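Local coordinates for mialostatin (Ixodes ricinus, PDB 6ZTK), which inhibits papain-like cysteine proteases of the tick midgut and of the host, including cathepsins B, C and L, and so helps regulate the digestion of host blood, at residues Q73-A76 with G77-K81. Numbering follows the deposited sequence.
Sequences QIVA and GVNYK. With TRT (fragment of triton X-100), chain C.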
ATOM      1  N   GLN A  73      -0.290   0.934  16.081  1.00 15.11           N
ATOM      2  CA  GLN A  73      -0.030   0.314  17.401  1.00 16.01           C
ATOM      3  C   GLN A  73       1.467   0.230  17.596  1.00 14.67           C
ATOM      4  O   GLN A  73       2.175  -0.068  16.626  1.00 14.20           O
ATOM      5  CB  GLN A  73      -0.509  -1.147  17.556  1.00 19.72           C
ATOM      6  CG  GLN A  73      -1.887  -1.326  18.046  1.00 28.78           C
ATOM      7  CD  GLN A  73      -2.108  -2.789  18.356  1.00 23.35           C
ATOM      8  OE1 GLN A  73      -2.796  -3.437  17.581  1.00 26.39           O
ATOM      9  NE2 GLN A  73      -1.380  -3.299  19.357  1.00 23.42           N
ATOM     10  N   ILE A  74       1.913   0.474  18.817  1.00 14.89           N
ATOM     11  CA  ILE A  74       3.346   0.368  19.189  1.00 13.60           C
ATOM     12  C   ILE A  74       3.568  -0.986  19.838  1.00 14.11           C
ATOM     13  O   ILE A  74       3.108  -1.201  20.965  1.00 15.69           O
ATOM     14  CB  ILE A  74       3.775   1.528  20.067  1.00 13.20           C
ATOM     15  CG1 ILE A  74       3.586   2.863  19.350  1.00 15.43           C
ATOM     16  CG2 ILE A  74       5.174   1.322  20.584  1.00 14.32           C
ATOM     17  CD1 ILE A  74       3.659   4.060  20.307  1.00 16.68           C
ATOM     18  N   VAL A  75       4.266  -1.845  19.133  1.00 13.48           N
ATOM     19  CA  VAL A  75       4.732  -3.170  19.623  1.00 13.56           C
ATOM     20  C   VAL A  75       6.081  -3.383  18.972  1.00 14.15           C
ATOM     21  O   VAL A  75       6.169  -3.580  17.741  1.00 16.17           O
ATOM     22  CB  VAL A  75       3.794  -4.315  19.251  1.00 14.71           C
ATOM     23  CG1 VAL A  75       4.383  -5.620  19.794  1.00 16.41           C
ATOM     24  CG2 VAL A  75       2.391  -4.142  19.754  1.00 15.59           C
ATOM     25  N   ALA A  76       7.090  -3.353  19.838  0.50 16.15           N
ATOM     26  CA  ALA A  76       8.530  -3.449  19.504  0.50 17.59           C
ATOM     27  C   ALA A  76       8.886  -2.258  18.625  0.50 17.86           C
ATOM     28  O   ALA A  76       9.689  -1.433  19.073  0.50 18.64           O
ATOM     29  CB  ALA A  76       8.858  -4.775  18.871  0.50 19.41           C
ATOM     30  N   GLY A  77       8.251  -2.168  17.464  0.50 17.70           N
ATOM     31  CA  GLY A  77       8.336  -0.977  16.611  0.50 15.88           C
ATOM     32  C   GLY A  77       7.001  -0.260  16.523  0.50 15.76           C
ATOM     33  O   GLY A  77       6.140  -0.416  17.424  0.50 17.73           O
ATOM     34  N   VAL A  78       6.844   0.584  15.503  1.00 13.20           N
ATOM     35  CA  VAL A  78       5.588   1.260  15.215  1.00 13.89           C
ATOM     36  C   VAL A  78       4.919   0.614  14.027  1.00 13.86           C
ATOM     37  O   VAL A  78       5.541   0.477  12.986  1.00 13.99           O
ATOM     38  CB  VAL A  78       5.848   2.759  14.951  1.00 15.68           C
ATOM     39  CG1 VAL A  78       4.524   3.467  14.838  1.00 19.20           C
ATOM     40  CG2 VAL A  78       6.710   3.356  16.054  1.00 16.89           C
ATOM     41  N   ASN A  79       3.712   0.123  14.235  1.00 12.31           N
ATOM     42  CA  ASN A  79       2.999  -0.711  13.260  1.00 12.56           C
ATOM     43  C   ASN A  79       1.819   0.070  12.688  1.00 14.88           C
ATOM     44  O   ASN A  79       1.101   0.758  13.448  1.00 14.80           O
ATOM     45  CB  ASN A  79       2.497  -1.989  13.918  1.00 14.10           C
ATOM     46  CG  ASN A  79       3.649  -2.762  14.514  1.00 16.15           C
ATOM     47  OD1 ASN A  79       4.379  -3.423  13.773  1.00 17.63           O
ATOM     48  ND2 ASN A  79       3.870  -2.625  15.806  1.00 15.03           N
ATOM     49  N   TYR A  80       1.618  -0.087  11.392  1.00 13.87           N
ATOM     50  CA  TYR A  80       0.579   0.639  10.635  1.00 14.66           C
ATOM     51  C   TYR A  80      -0.315  -0.378   9.958  1.00 15.06           C
ATOM     52  O   TYR A  80       0.171  -1.270   9.234  1.00 18.63           O
ATOM     53  CB  TYR A  80       1.209   1.552   9.579  1.00 15.14           C
ATOM     54  CG  TYR A  80       2.069   2.622  10.143  1.00 15.53           C
ATOM     55  CD1 TYR A  80       3.408   2.348  10.411  1.00 17.83           C
ATOM     56  CD2 TYR A  80       1.610   3.876  10.485  1.00 17.05           C
ATOM     57  CE1 TYR A  80       4.230   3.296  10.974  1.00 18.61           C
ATOM     58  CE2 TYR A  80       2.419   4.830  11.068  1.00 18.82           C
ATOM     59  CZ  TYR A  80       3.753   4.555  11.278  1.00 20.28           C
ATOM     60  OH  TYR A  80       4.510   5.507  11.911  1.00 24.36           O
ATOM     61  N   LYS A  81      -1.614  -0.304  10.185  1.00 13.02           N
ATOM     62  CA  LYS A  81      -2.601  -1.144   9.493  1.00 13.87           C
ATOM     63  C   LYS A  81      -3.335  -0.226   8.512  1.00 12.56           C
ATOM     64  O   LYS A  81      -4.015   0.720   8.963  1.00 14.25           O
ATOM     65  CB  LYS A  81      -3.569  -1.823  10.468  1.00 14.47           C
ATOM     66  CG  LYS A  81      -4.594  -2.681   9.774  1.00 17.03           C
ATOM     67  CD  LYS A  81      -5.458  -3.429  10.806  1.00 21.74           C
ATOM     68  CE  LYS A  81      -6.535  -4.218  10.098  1.00 28.67           C
ATOM     69  NZ  LYS A  81      -7.491  -4.818  11.069  1.00 33.38           N
TER
HETATM   70  O24 TRT C 501      10.465 -13.788  10.880  0.50 26.37           O
HETATM   71  C23 TRT C 501      11.030 -12.513  10.988  0.50 30.51           C
HETATM   72  C22 TRT C 501      10.476 -11.682   9.857  0.50 33.55           C
HETATM   73  O21 TRT C 501       9.877 -10.491  10.363  0.50 30.06           O
HETATM   74  C20 TRT C 501       8.499 -10.615  10.702  0.50 26.66           C
HETATM   75  C19 TRT C 501       8.293 -10.181  12.138  0.50 26.39           C
HETATM   76  O18 TRT C 501       8.767  -8.852  12.312  0.50 24.14           O
HETATM   77  C17 TRT C 501       9.018  -8.504  13.679  0.50 20.53           C
HETATM   78  C16 TRT C 501       7.803  -7.871  14.345  0.50 21.48           C
HETATM   79  O15 TRT C 501       6.604  -8.394  13.757  0.50 19.11           O
HETATM   80  C12 TRT C 501       5.411  -8.270  14.436  0.50 16.29           C
HETATM   81  C13 TRT C 501       5.058  -7.135  15.147  0.50 15.63           C
HETATM   82  C14 TRT C 501       3.833  -7.072  15.800  0.50 16.83           C
HETATM   83  C11 TRT C 501       4.519  -9.319  14.352  0.50 15.54           C
HETATM   84  C10 TRT C 501       3.292  -9.230  14.980  0.50 14.90           C
HETATM   85  C9  TRT C 501       2.924  -8.132  15.742  0.50 15.54           C
HETATM   86  C6  TRT C 501       1.605  -8.123  16.533  0.50 15.81           C
HETATM   87  C8  TRT C 501       2.100  -8.589  17.903  0.50 16.90           C
HETATM   88  C7  TRT C 501       0.561  -9.153  16.076  0.50 15.40           C
HETATM   89  C5  TRT C 501       1.027  -6.711  16.818  0.50 15.22           C
HETATM   90  C1  TRT C 501       0.249  -5.887  15.770  0.50 15.08           C
HETATM   91  C2  TRT C 501      -1.174  -6.423  15.674  0.50 16.56           C
HETATM   92  C4  TRT C 501       0.904  -5.968  14.405  0.50 15.21           C
HETATM   93  C3  TRT C 501       0.216  -4.418  16.204  0.50 14.40           C
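Q73 and N79 face each other as an antiparallel hydrogen-bonded pair: Q73 N donates to N79 O at 3.0 Å, and N79 N returns a bond to Q73 O at 2.8 Å. The next pair towards the turn, I74 with V78, is non-hydrogen-bonded. A76 and G77 are modelled in two conformations; in the one described here, I74 CA makes a CH...O contact with G77 O at 3.4 Å and V75 N also donates to G77 O, while the return from G77 N to V75 O is weak, and doubtful because it is very short. In this conformer A76 takes a positive phi (62°) as the chain reverses between strands 60-74 and 78-92. Residues Q73-G77, QIVAG, match the QxVxG signature of cystatins, whose first hairpin loop forms part of the wedge that enters the active-site cleft of papain-like proteases. From strand 78-92, the carboxamide of N79 braces this hairpin. With CG anti to its own carbonyl carbon (chi1 -58°), ND2 reaches back across the strands to two carbonyls: V75 O at 3.2 Å, lying in the amide plane, and Q73 O, approached from above the carbonyl plane. Q73 O thus accepts from both the backbone and side-chain nitrogens of N79. On the same face, the end of the Q73 side chain leads away from 77-81, and methyl C3 of the bound Triton fragment lies over the flat face of its amide, 3.6 Å from Q73 CD. V75 CG2 touches the fragment more loosely. W33 packs against both Q73 and N79, and Y120 of strand 113-122 also meets N79. The opposite sheet face carries I74 and V78, with P123 beside V78.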